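Local coordinates for AP endonuclease, family 2 (Brucella melitensis biovar Abortus, PDB 3NGF), which probably acts as a manganese-dependent hydroxypyruvate isomerase of the Hyi family, built on a xylose isomerase-like TIM barrel and also named as an AP endonuclease, at residues A181-L186 against F207-I212; F20-F25 against G252-G257; F67-G72 against D96-Y101; N132-A137 against V175-V180. One frame throughout, in Å; residues are numbered along the deposited sequence.

Contact 1 (A181-L186 against F207-I212); sequences AVQLDL and FSHVQI. With MN (manganese (II) ion), chain C.
Leu184 lays its CD2 methyl over one face of the Phe207 ring, 3.9 Å from the ring centroid and almost on the ring normal, a CH-pi contact. The ring swings under Leu184 because CG of Phe207 sits between its own backbone N and carbonyl carbon (chi1 60°). At the edge of the His209 imidazole, near its plane, lies CG of Gln183; the two side chains extend alongside each other into the barrel, and NE2 of His209 goes on to Glu41. The amides of Gln183 and Gln211 stand nearly perpendicular. NE2 of Gln183 donates to OE1 of Gln211 at 3.0 Å, arriving from above the carbonyl plane, while OE1 also binds manganese at 2.3 Å. OD2 of Asp185 is a second ligand of the metal, at 2.2 Å, with its carboxylate turned 77° from the Gln211 amide. Two waters, Glu150 and Glu247 complete the site. NE2 of Gln211 is held by Glu41, so both ends of this amide are fixed. Between the backbones, parallel pairing runs through Leu184 N to His209 O at 2.9 Å, Gln211 N to Leu184 O at 3.0 Å and Leu186 N to Gln211 O at 2.9 Å. These are adjacent strands of the TIM barrel: Gln183, Asp185, His209 and Gln211 face its interior, where strand 63-68 supplies Leu66, whereas Val182, Leu184, Phe207 and Val210 face outward. Strand 146-149 flanks 181-185 on its other side, and helix 228-237 packs on Leu186, Phe207 and Ile212.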
# COMPACT_ATOMS: atom_id res chain seq x y z
N ALA A 181 9.55 0.40 6.36
CA ALA A 181 9.66 1.58 5.49
C ALA A 181 8.32 2.24 5.27
O ALA A 181 7.32 1.85 5.85
CB ALA A 181 10.31 1.22 4.15
N VAL A 182 8.33 3.27 4.45
CA VAL A 182 7.15 4.05 4.12
C VAL A 182 6.55 3.56 2.80
O VAL A 182 7.27 3.17 1.86
CB VAL A 182 7.51 5.53 3.98
CG1 VAL A 182 6.26 6.40 3.56
CG2 VAL A 182 8.10 6.06 5.31
N GLN A 183 5.22 3.51 2.76
CA GLN A 183 4.46 3.29 1.54
C GLN A 183 4.06 4.69 1.03
O GLN A 183 3.25 5.38 1.65
CB GLN A 183 3.23 2.45 1.85
CG GLN A 183 2.31 2.13 0.66
CD GLN A 183 1.28 1.10 1.01
OE1 GLN A 183 1.53 0.19 1.79
NE2 GLN A 183 0.10 1.21 0.41
N LEU A 184 4.66 5.10 -0.08
CA LEU A 184 4.49 6.45 -0.64
C LEU A 184 3.40 6.44 -1.72
O LEU A 184 3.65 6.08 -2.89
CB LEU A 184 5.83 6.90 -1.24
CG LEU A 184 5.92 8.23 -1.98
CD1 LEU A 184 5.37 9.36 -1.11
CD2 LEU A 184 7.36 8.53 -2.46
N ASP A 185 2.18 6.78 -1.32
CA ASP A 185 1.04 6.94 -2.24
C ASP A 185 1.04 8.43 -2.66
O ASP A 185 0.84 9.35 -1.82
CB ASP A 185 -0.23 6.48 -1.52
CG ASP A 185 -1.49 6.58 -2.38
OD1 ASP A 185 -1.57 7.48 -3.22
OD2 ASP A 185 -2.45 5.79 -2.19
N LEU A 186 1.33 8.66 -3.93
CA LEU A 186 1.58 10.03 -4.40
C LEU A 186 0.31 10.85 -4.42
O LEU A 186 0.32 12.10 -4.38
CB LEU A 186 2.29 10.01 -5.76
CG LEU A 186 3.72 9.50 -5.71
CD1 LEU A 186 4.25 9.30 -7.12
CD2 LEU A 186 4.63 10.46 -4.90
N PHE A 207 11.35 4.53 1.10
CA PHE A 207 10.05 4.01 0.69
C PHE A 207 10.23 2.74 -0.12
O PHE A 207 11.10 2.67 -0.98
CB PHE A 207 9.20 5.07 -0.07
CG PHE A 207 9.84 5.59 -1.32
CD1 PHE A 207 10.73 6.66 -1.27
CD2 PHE A 207 9.51 5.06 -2.56
CE1 PHE A 207 11.33 7.14 -2.43
CE2 PHE A 207 10.11 5.54 -3.71
CZ PHE A 207 11.02 6.58 -3.65
N SER A 208 9.41 1.72 0.18
CA SER A 208 9.52 0.39 -0.46
C SER A 208 8.36 0.09 -1.41
O SER A 208 8.35 -0.96 -2.05
CB SER A 208 9.61 -0.71 0.59
OG SER A 208 10.80 -0.59 1.33
N HIS A 209 7.40 1.00 -1.47
CA HIS A 209 6.27 0.84 -2.36
C HIS A 209 5.77 2.24 -2.68
O HIS A 209 5.89 3.16 -1.85
CB HIS A 209 5.17 -0.02 -1.75
CG HIS A 209 4.12 -0.46 -2.73
ND1 HIS A 209 4.43 -1.16 -3.87
CD2 HIS A 209 2.78 -0.25 -2.76
CE1 HIS A 209 3.31 -1.36 -4.57
NE2 HIS A 209 2.30 -0.82 -3.91
N VAL A 210 5.23 2.38 -3.87
CA VAL A 210 4.68 3.61 -4.39
C VAL A 210 3.29 3.26 -4.94
O VAL A 210 3.08 2.18 -5.46
CB VAL A 210 5.58 4.23 -5.48
CG1 VAL A 210 4.90 5.48 -6.14
CG2 VAL A 210 6.96 4.58 -4.93
N GLN A 211 2.35 4.17 -4.77
CA GLN A 211 1.03 4.08 -5.37
C GLN A 211 0.71 5.39 -6.09
O GLN A 211 1.27 6.44 -5.75
CB GLN A 211 -0.03 3.77 -4.33
CG GLN A 211 0.04 2.33 -3.80
CD GLN A 211 -0.87 2.12 -2.64
OE1 GLN A 211 -0.97 2.97 -1.77
NE2 GLN A 211 -1.59 1.01 -2.64
N ILE A 212 -0.16 5.28 -7.09
CA ILE A 212 -0.58 6.41 -7.93
C ILE A 212 -2.08 6.45 -8.22
O ILE A 212 -2.77 5.42 -8.27
CB ILE A 212 0.20 6.47 -9.28
CG1 ILE A 212 -0.15 5.28 -10.19
CG2 ILE A 212 1.72 6.57 -9.02
CD1 ILE A 212 0.46 5.36 -11.61
MN MN C . -2.83 4.01 -0.92
O HOH W 1 -3.18 1.95 0.38
O HOH W 2 -4.75 4.69 0.08

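Contact 2 (F20-F25 against G252-G257); sequences FNEVPF and GKTESG
Thr254 meets both Phe20 and Glu22, through three hydrogen bonds and a CH-pi contact. Its hydroxyl OG1 accepts from Phe20 N at 2.8 Å and donates to Glu22 OE1 at 2.7 Å, taking the syn lone pair of that oxygen. The other carboxylate oxygen, Glu22 OE2, receives Thr254 N at 3.0 Å, this time from above the carboxylate plane. One carboxylate therefore holds both the hydroxyl and the amide N-H of a single residue. Glu22 reaches them by bending at chi2 (84°), which folds its chain toward Thr254.

Water adds a second layer. One molecule donates to Glu22 OE1 and to Glu255 OE1, at 2.8 Å from the latter, bridging two carboxylates. Another accepts from Asn21 N.

The apolar part rests on the Phe20 ring. With OG1 beside its own backbone N, Thr254 turns CG2 the other way, over the centre of one ring face at 3.6 Å from the centroid. At the ring edge, in plane, Glu255 OE2 lies 3.6 Å from Phe20 CE1, its carboxylate almost perpendicular to the ring. Arg28 and Leu31 of helix 25-34 also touch Phe20.

Within 20-25, a type I turn from Phe20 to Val23 brings the Phe20 amide and the Glu22 side chain to the same threonine. The contact joins the loop after strand 11-15, the first of the barrel, to the one after 243-246, the last. With donors on both its oxygens, the Glu22 carboxylate is fixed in rotation and probably favoured in its charged form, and the bridging water separates it from Glu255.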
# COMPACT_ATOMS: atom_id res chain seq x y z
N PHE A 20 -10.94 -3.20 -11.99
CA PHE A 20 -11.63 -4.39 -12.48
C PHE A 20 -12.87 -4.79 -11.66
O PHE A 20 -13.26 -5.96 -11.64
CB PHE A 20 -10.63 -5.56 -12.57
CG PHE A 20 -9.51 -5.31 -13.51
CD1 PHE A 20 -9.71 -5.34 -14.87
CD2 PHE A 20 -8.24 -5.01 -13.03
CE1 PHE A 20 -8.68 -5.09 -15.74
CE2 PHE A 20 -7.21 -4.77 -13.89
CZ PHE A 20 -7.42 -4.81 -15.26
N ASN A 21 -13.53 -3.79 -11.06
CA ASN A 21 -14.71 -4.05 -10.23
C ASN A 21 -15.96 -4.38 -11.06
O ASN A 21 -17.04 -4.63 -10.52
CB ASN A 21 -15.01 -2.88 -9.29
CG ASN A 21 -14.10 -2.81 -8.10
OD1 ASN A 21 -12.95 -3.31 -8.09
ND2 ASN A 21 -14.60 -2.16 -7.05
N GLU A 22 -15.79 -4.41 -12.38
CA GLU A 22 -16.82 -4.88 -13.28
C GLU A 22 -17.09 -6.37 -13.08
O GLU A 22 -18.16 -6.87 -13.46
CB GLU A 22 -16.43 -4.63 -14.74
CG GLU A 22 -16.38 -3.15 -15.16
CD GLU A 22 -15.05 -2.40 -14.83
OE1 GLU A 22 -14.03 -2.98 -14.47
OE2 GLU A 22 -15.05 -1.16 -14.95
N VAL A 23 -16.13 -7.08 -12.48
CA VAL A 23 -16.28 -8.51 -12.18
C VAL A 23 -15.99 -8.77 -10.70
O VAL A 23 -15.35 -7.93 -10.04
CB VAL A 23 -15.38 -9.39 -13.09
CG1 VAL A 23 -15.75 -9.17 -14.58
CG2 VAL A 23 -13.89 -9.14 -12.84
N PRO A 24 -16.45 -9.92 -10.17
CA PRO A 24 -16.13 -10.28 -8.78
C PRO A 24 -14.63 -10.51 -8.58
O PRO A 24 -13.90 -10.75 -9.54
CB PRO A 24 -16.92 -11.59 -8.55
CG PRO A 24 -17.89 -11.70 -9.68
CD PRO A 24 -17.23 -10.98 -10.83
N PHE A 25 -14.19 -10.41 -7.34
CA PHE A 25 -12.78 -10.38 -6.98
C PHE A 25 -11.93 -11.48 -7.63
O PHE A 25 -10.90 -11.20 -8.24
CB PHE A 25 -12.66 -10.46 -5.46
CG PHE A 25 -11.23 -10.47 -4.94
CD1 PHE A 25 -10.43 -9.34 -5.03
CD2 PHE A 25 -10.71 -11.61 -4.34
CE1 PHE A 25 -9.13 -9.35 -4.54
CE2 PHE A 25 -9.42 -11.62 -3.85
CZ PHE A 25 -8.63 -10.48 -3.96
N GLY A 252 -14.36 5.06 -15.99
CA GLY A 252 -15.44 4.24 -16.51
C GLY A 252 -15.05 2.78 -16.42
O GLY A 252 -14.66 2.30 -15.36
N LYS A 253 -15.17 2.08 -17.54
CA LYS A 253 -14.75 0.68 -17.62
C LYS A 253 -13.24 0.62 -17.43
O LYS A 253 -12.51 1.38 -18.05
CB LYS A 253 -15.11 0.09 -18.98
CG LYS A 253 -14.69 -1.36 -19.17
CD LYS A 253 -15.14 -1.87 -20.54
CE LYS A 253 -14.81 -3.34 -20.73
NZ LYS A 253 -15.45 -4.15 -19.65
N THR A 254 -12.75 -0.32 -16.61
CA THR A 254 -11.34 -0.38 -16.29
C THR A 254 -10.45 -0.40 -17.55
O THR A 254 -9.54 0.43 -17.66
CB THR A 254 -10.99 -1.61 -15.39
OG1 THR A 254 -11.74 -1.55 -14.17
CG2 THR A 254 -9.53 -1.64 -15.07
N GLU A 255 -10.72 -1.32 -18.48
CA GLU A 255 -9.84 -1.49 -19.66
C GLU A 255 -9.91 -0.31 -20.64
O GLU A 255 -8.95 -0.06 -21.38
CB GLU A 255 -10.14 -2.79 -20.44
CG GLU A 255 -9.68 -4.10 -19.76
CD GLU A 255 -10.76 -4.71 -18.85
OE1 GLU A 255 -11.66 -3.96 -18.41
OE2 GLU A 255 -10.69 -5.94 -18.59
N SER A 256 -11.02 0.41 -20.66
CA SER A 256 -11.13 1.58 -21.52
C SER A 256 -10.22 2.72 -21.08
O SER A 256 -9.96 3.65 -21.87
CB SER A 256 -12.57 2.09 -21.57
OG SER A 256 -13.43 1.06 -22.02
N GLY A 257 -9.81 2.67 -19.83
CA GLY A 257 -8.91 3.66 -19.24
C GLY A 257 -7.42 3.36 -19.33
O GLY A 257 -6.61 4.16 -18.86
O HOH W 3 -12.92 -1.02 -10.95
O HOH W 4 -13.24 -5.11 -16.37

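Contact 3 (F67-G72 against D96-Y101); sequences FNMPPG and DIALHY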
# COMPACT_ATOMS: atom_id res chain seq x y z
N PHE A 67 -0.27 -6.38 0.28
CA PHE A 67 -1.60 -6.30 0.86
C PHE A 67 -1.51 -5.83 2.31
O PHE A 67 -0.41 -5.58 2.84
CB PHE A 67 -2.43 -7.59 0.69
CG PHE A 67 -1.81 -8.81 1.34
CD1 PHE A 67 -2.14 -9.15 2.66
CD2 PHE A 67 -0.89 -9.59 0.64
CE1 PHE A 67 -1.58 -10.28 3.28
CE2 PHE A 67 -0.35 -10.71 1.22
CZ PHE A 67 -0.68 -11.06 2.54
N ASN A 68 -2.66 -5.59 2.92
CA ASN A 68 -2.70 -5.04 4.28
C ASN A 68 -2.90 -6.11 5.31
O ASN A 68 -3.58 -7.12 5.08
CB ASN A 68 -3.84 -4.04 4.44
CG ASN A 68 -3.74 -2.85 3.54
OD1 ASN A 68 -2.81 -2.72 2.75
ND2 ASN A 68 -4.73 -1.94 3.65
N MET A 69 -2.35 -5.87 6.50
CA MET A 69 -2.70 -6.68 7.66
C MET A 69 -4.18 -6.46 8.05
O MET A 69 -4.78 -5.46 7.66
CB MET A 69 -1.77 -6.33 8.83
CG MET A 69 -0.29 -6.51 8.51
SD MET A 69 0.71 -6.33 9.97
CE MET A 69 2.33 -6.87 9.38
N PRO A 70 -4.77 -7.39 8.82
CA PRO A 70 -6.19 -7.21 9.20
C PRO A 70 -6.40 -5.83 9.86
O PRO A 70 -5.57 -5.39 10.68
CB PRO A 70 -6.43 -8.35 10.19
CG PRO A 70 -5.44 -9.40 9.81
CD PRO A 70 -4.24 -8.68 9.28
N PRO A 71 -7.49 -5.14 9.51
CA PRO A 71 -7.71 -3.77 9.97
C PRO A 71 -8.55 -3.59 11.25
O PRO A 71 -8.73 -2.46 11.71
CB PRO A 71 -8.48 -3.18 8.81
CG PRO A 71 -9.33 -4.29 8.38
CD PRO A 71 -8.51 -5.54 8.53
N GLY A 72 -9.04 -4.70 11.80
CA GLY A 72 -10.07 -4.65 12.86
C GLY A 72 -11.46 -4.70 12.24
O GLY A 72 -11.64 -5.28 11.18
N ASP A 96 0.27 -12.74 12.71
CA ASP A 96 0.31 -14.17 12.39
C ASP A 96 -0.55 -14.49 11.18
O ASP A 96 -0.14 -15.23 10.28
CB ASP A 96 -0.16 -15.02 13.58
CG ASP A 96 0.83 -15.01 14.74
OD1 ASP A 96 2.04 -14.95 14.49
OD2 ASP A 96 0.39 -15.05 15.91
N ILE A 97 -1.76 -13.92 11.17
CA ILE A 97 -2.73 -14.12 10.12
C ILE A 97 -2.19 -13.55 8.81
O ILE A 97 -2.20 -14.23 7.79
CB ILE A 97 -4.08 -13.45 10.47
CG1 ILE A 97 -4.74 -14.14 11.68
CG2 ILE A 97 -5.04 -13.51 9.27
CD1 ILE A 97 -6.05 -13.47 12.12
N ALA A 98 -1.70 -12.30 8.86
CA ALA A 98 -1.07 -11.68 7.69
C ALA A 98 0.13 -12.49 7.14
O ALA A 98 0.26 -12.65 5.92
CB ALA A 98 -0.64 -10.25 8.02
N LEU A 99 0.97 -13.00 8.04
CA LEU A 99 2.15 -13.82 7.69
C LEU A 99 1.73 -15.10 6.98
O LEU A 99 2.34 -15.45 5.95
CB LEU A 99 3.02 -14.11 8.93
CG LEU A 99 4.32 -14.91 8.76
CD1 LEU A 99 5.22 -14.30 7.68
CD2 LEU A 99 5.08 -15.07 10.10
N HIS A 100 0.70 -15.78 7.49
CA HIS A 100 0.16 -16.98 6.83
C HIS A 100 -0.17 -16.72 5.37
O HIS A 100 0.26 -17.46 4.48
CB HIS A 100 -1.09 -17.53 7.55
CG HIS A 100 -1.83 -18.56 6.76
ND1 HIS A 100 -1.35 -19.84 6.56
CD2 HIS A 100 -3.02 -18.49 6.10
CE1 HIS A 100 -2.21 -20.51 5.81
NE2 HIS A 100 -3.23 -19.72 5.52
N TYR A 101 -0.90 -15.62 5.11
CA TYR A 101 -1.22 -15.25 3.74
C TYR A 101 0.00 -14.80 2.95
O TYR A 101 0.15 -15.16 1.77
CB TYR A 101 -2.29 -14.15 3.72
CG TYR A 101 -3.69 -14.65 3.90
CD1 TYR A 101 -4.17 -15.00 5.16
CD2 TYR A 101 -4.56 -14.75 2.82
CE1 TYR A 101 -5.45 -15.46 5.33
CE2 TYR A 101 -5.84 -15.19 2.98
CZ TYR A 101 -6.29 -15.56 4.24
OH TYR A 101 -7.57 -16.01 4.39
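Phe67 points its CZ corner at the helix, 3.7 Å from Tyr101 CB, and carries one end of this contact. Its CG stands between the backbone N and the carbonyl carbon (chi1 60°), a rotamer that throws the ring out from the strand end toward 96-101. Ala98 O lies near the plane of the ring at its edge, 3.9 Å from CZ. Tyr101 crosses Phe67 at about a right angle. Because CG of Tyr101 is anti to its carbonyl carbon (chi1 -81°), CB meets the phenylalanine while the phenol leads away, to the Phe48 carbonyl, which its OH hydrogen-bonds, and to an edge-to-face meeting with the Tyr46 ring.

At the middle, Ala98 presents its methyl to two residues of the loop. Met69 CG comes within 3.8 Å of Ala98 CB, and the rest of the methionine chain is extended, so the thioether runs on past the alanine toward Leu140 of helix 122-140. Pro70 CD lies 4.1 Å from the same methyl. Farther along the proline ring, Pro70 CG touches Ile97 CG2 at 4.2 Å, the two side chains meeting at a slant.

Here barrel strand 63-68 runs out into its loop, and helix 88-104, the helix that follows it in the alternating strand-helix order of the TIM barrel, packs against the outside. The small alanine lets the helix backbone come close, with Met69 and Ala98 CA atoms 5.3 Å apart. The contacts between side chains are all apolar, resting on shape and burial; a polar neighbour is the Ala98 carbonyl at the ring edge, and the Tyr101 hydroxyl finds its partner beyond the interface.

Contact 4 (N132-A137 against V175-V180); sequences NFRYAA and VNRPNV
Arg134 NE donates to Val175 O at 3.0 Å with an N-H...O angle of 161°, and the acceptor lies close to the guanidinium plane. The chain of Arg134 is extended from CG to NE, which carries the group to the C-terminal end of helix 165-175; NH2 takes the Arg174 carbonyl as well, so two consecutive carbonyls of the helix terminus are gripped by one arginine. Asn179 makes the second bond: ND2 meets Ala137 O at 3.0 Å, in the carbonyl plane and on a lone pair. The same nitrogen also serves Ile145 O.

Arg177 doubles back on its own chain through a bend at chi2 (-73°). Its guanidinium is fixed by NH1 to Asn176 O, 3.0 Å, and by a salt bridge from NE to Asp138. Over one face of that flat group lies the aliphatic part of Arg134, whose CG stands 3.8 Å above the plane. The two guanidinium planes are nearly parallel, yet the side chains cross at about a right angle.

In the TIM barrel, helix 122-140 and helix 165-175 are successive outer helices, and 176-179 is the turn that leads from the second of them into strand 180-185. Asn176, with positive phi, ends the helical conformation, and a type I turn follows from Arg177 to Val180.

Next to these bonds, Ala137 CB packs on Arg177 CB and on Val180 CG2, both at 3.6 Å. Phe133 takes Val180 CG1 at its ring edge, 3.8 Å from CD2, while its CB rests on Val175 CG2. Val147 and Val149 of strand 146-149 touch the Phe133 side chain.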
# COMPACT_ATOMS: atom_id res chain seq x y z
N ASN A 132 4.42 -1.91 18.19
CA ASN A 132 3.74 -2.82 17.26
C ASN A 132 4.54 -3.07 15.97
O ASN A 132 4.65 -4.22 15.47
CB ASN A 132 2.31 -2.34 16.95
CG ASN A 132 1.31 -2.71 18.06
OD1 ASN A 132 1.45 -3.75 18.75
ND2 ASN A 132 0.28 -1.87 18.24
N PHE A 133 5.10 -1.99 15.44
CA PHE A 133 5.96 -2.07 14.25
C PHE A 133 7.23 -2.84 14.55
O PHE A 133 7.69 -3.60 13.72
CB PHE A 133 6.22 -0.66 13.67
CG PHE A 133 5.25 -0.30 12.56
CD1 PHE A 133 3.90 -0.07 12.82
CD2 PHE A 133 5.67 -0.27 11.25
CE1 PHE A 133 2.99 0.20 11.80
CE2 PHE A 133 4.79 0.01 10.23
CZ PHE A 133 3.45 0.24 10.49
N ARG A 134 7.82 -2.66 15.73
CA ARG A 134 8.98 -3.49 16.08
C ARG A 134 8.64 -4.98 16.15
O ARG A 134 9.43 -5.82 15.65
CB ARG A 134 9.59 -3.05 17.41
CG ARG A 134 10.39 -1.79 17.31
CD ARG A 134 10.90 -1.33 18.67
NE ARG A 134 11.67 -0.09 18.53
CZ ARG A 134 12.08 0.68 19.54
NH1 ARG A 134 11.79 0.37 20.81
NH2 ARG A 134 12.77 1.77 19.28
N TYR A 135 7.50 -5.31 16.75
CA TYR A 135 7.05 -6.71 16.84
C TYR A 135 6.86 -7.26 15.42
O TYR A 135 7.35 -8.33 15.09
CB TYR A 135 5.74 -6.86 17.61
CG TYR A 135 5.23 -8.28 17.63
CD1 TYR A 135 5.67 -9.20 18.60
CD2 TYR A 135 4.34 -8.73 16.66
CE1 TYR A 135 5.22 -10.50 18.60
CE2 TYR A 135 3.89 -10.02 16.66
CZ TYR A 135 4.34 -10.92 17.62
OH TYR A 135 3.87 -12.21 17.59
N ALA A 136 6.17 -6.51 14.57
CA ALA A 136 5.91 -6.98 13.22
C ALA A 136 7.22 -7.18 12.46
O ALA A 136 7.39 -8.16 11.74
CB ALA A 136 5.00 -5.97 12.47
N ALA A 137 8.14 -6.23 12.60
CA ALA A 137 9.44 -6.28 11.93
C ALA A 137 10.15 -7.54 12.36
O ALA A 137 10.70 -8.24 11.54
CB ALA A 137 10.28 -5.03 12.26
N VAL A 175 11.47 3.51 15.09
CA VAL A 175 11.21 2.04 15.11
C VAL A 175 12.54 1.28 15.06
O VAL A 175 12.73 0.27 15.78
CB VAL A 175 10.28 1.61 13.95
CG1 VAL A 175 10.27 0.07 13.75
CG2 VAL A 175 8.87 2.17 14.17
N ASN A 176 13.46 1.75 14.22
CA ASN A 176 14.84 1.26 14.18
C ASN A 176 14.89 -0.22 13.81
O ASN A 176 15.49 -1.04 14.53
CB ASN A 176 15.55 1.53 15.51
CG ASN A 176 17.06 1.46 15.40
OD1 ASN A 176 17.64 1.98 14.46
ND2 ASN A 176 17.71 0.83 16.39
N ARG A 177 14.27 -0.56 12.67
CA ARG A 177 14.31 -1.91 12.12
C ARG A 177 14.48 -1.81 10.61
O ARG A 177 13.73 -1.07 9.95
CB ARG A 177 13.02 -2.67 12.43
CG ARG A 177 12.79 -2.93 13.93
CD ARG A 177 13.73 -3.99 14.46
NE ARG A 177 13.39 -4.41 15.82
CZ ARG A 177 13.68 -3.73 16.92
NH1 ARG A 177 14.35 -2.59 16.85
NH2 ARG A 177 13.32 -4.20 18.11
N PRO A 178 15.45 -2.56 10.05
CA PRO A 178 15.73 -2.38 8.60
C PRO A 178 14.59 -2.80 7.68
O PRO A 178 14.44 -2.23 6.58
CB PRO A 178 16.96 -3.25 8.38
CG PRO A 178 17.68 -3.19 9.71
CD PRO A 178 16.56 -3.27 10.73
N ASN A 179 13.77 -3.77 8.11
CA ASN A 179 12.62 -4.21 7.28
C ASN A 179 11.31 -3.44 7.60
O ASN A 179 10.21 -4.01 7.59
CB ASN A 179 12.44 -5.74 7.37
CG ASN A 179 12.03 -6.21 8.73
OD1 ASN A 179 12.53 -5.70 9.76
ND2 ASN A 179 11.14 -7.20 8.77
N VAL A 180 11.45 -2.14 7.83
CA VAL A 180 10.31 -1.25 7.99
C VAL A 180 10.58 -0.06 7.08
O VAL A 180 11.73 0.42 7.00
CB VAL A 180 10.16 -0.77 9.45
CG1 VAL A 180 9.07 0.25 9.59
CG2 VAL A 180 9.90 -1.95 10.39

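All four contacts belong to one closed eight-stranded barrel. Along the chain, contacts 3, 4 and 1 follow in that order between the two segments of contact 2. Contact 3 sets the end of strand 63-68 and its loop against helix 88-104, and contact 4 sets helix 122-140 against the turn leading into strand 180-185; their centres are about 15 Å apart, and Met69 packs on Ala136 between them. Segment 175-180 runs directly into 181-186. The centres of contacts 2 and 4 are about 36 Å apart. Contact 2 brings together the loops after the first and last strands, where the barrel closes, while contact 1 holds two manganese ligands on adjacent strands.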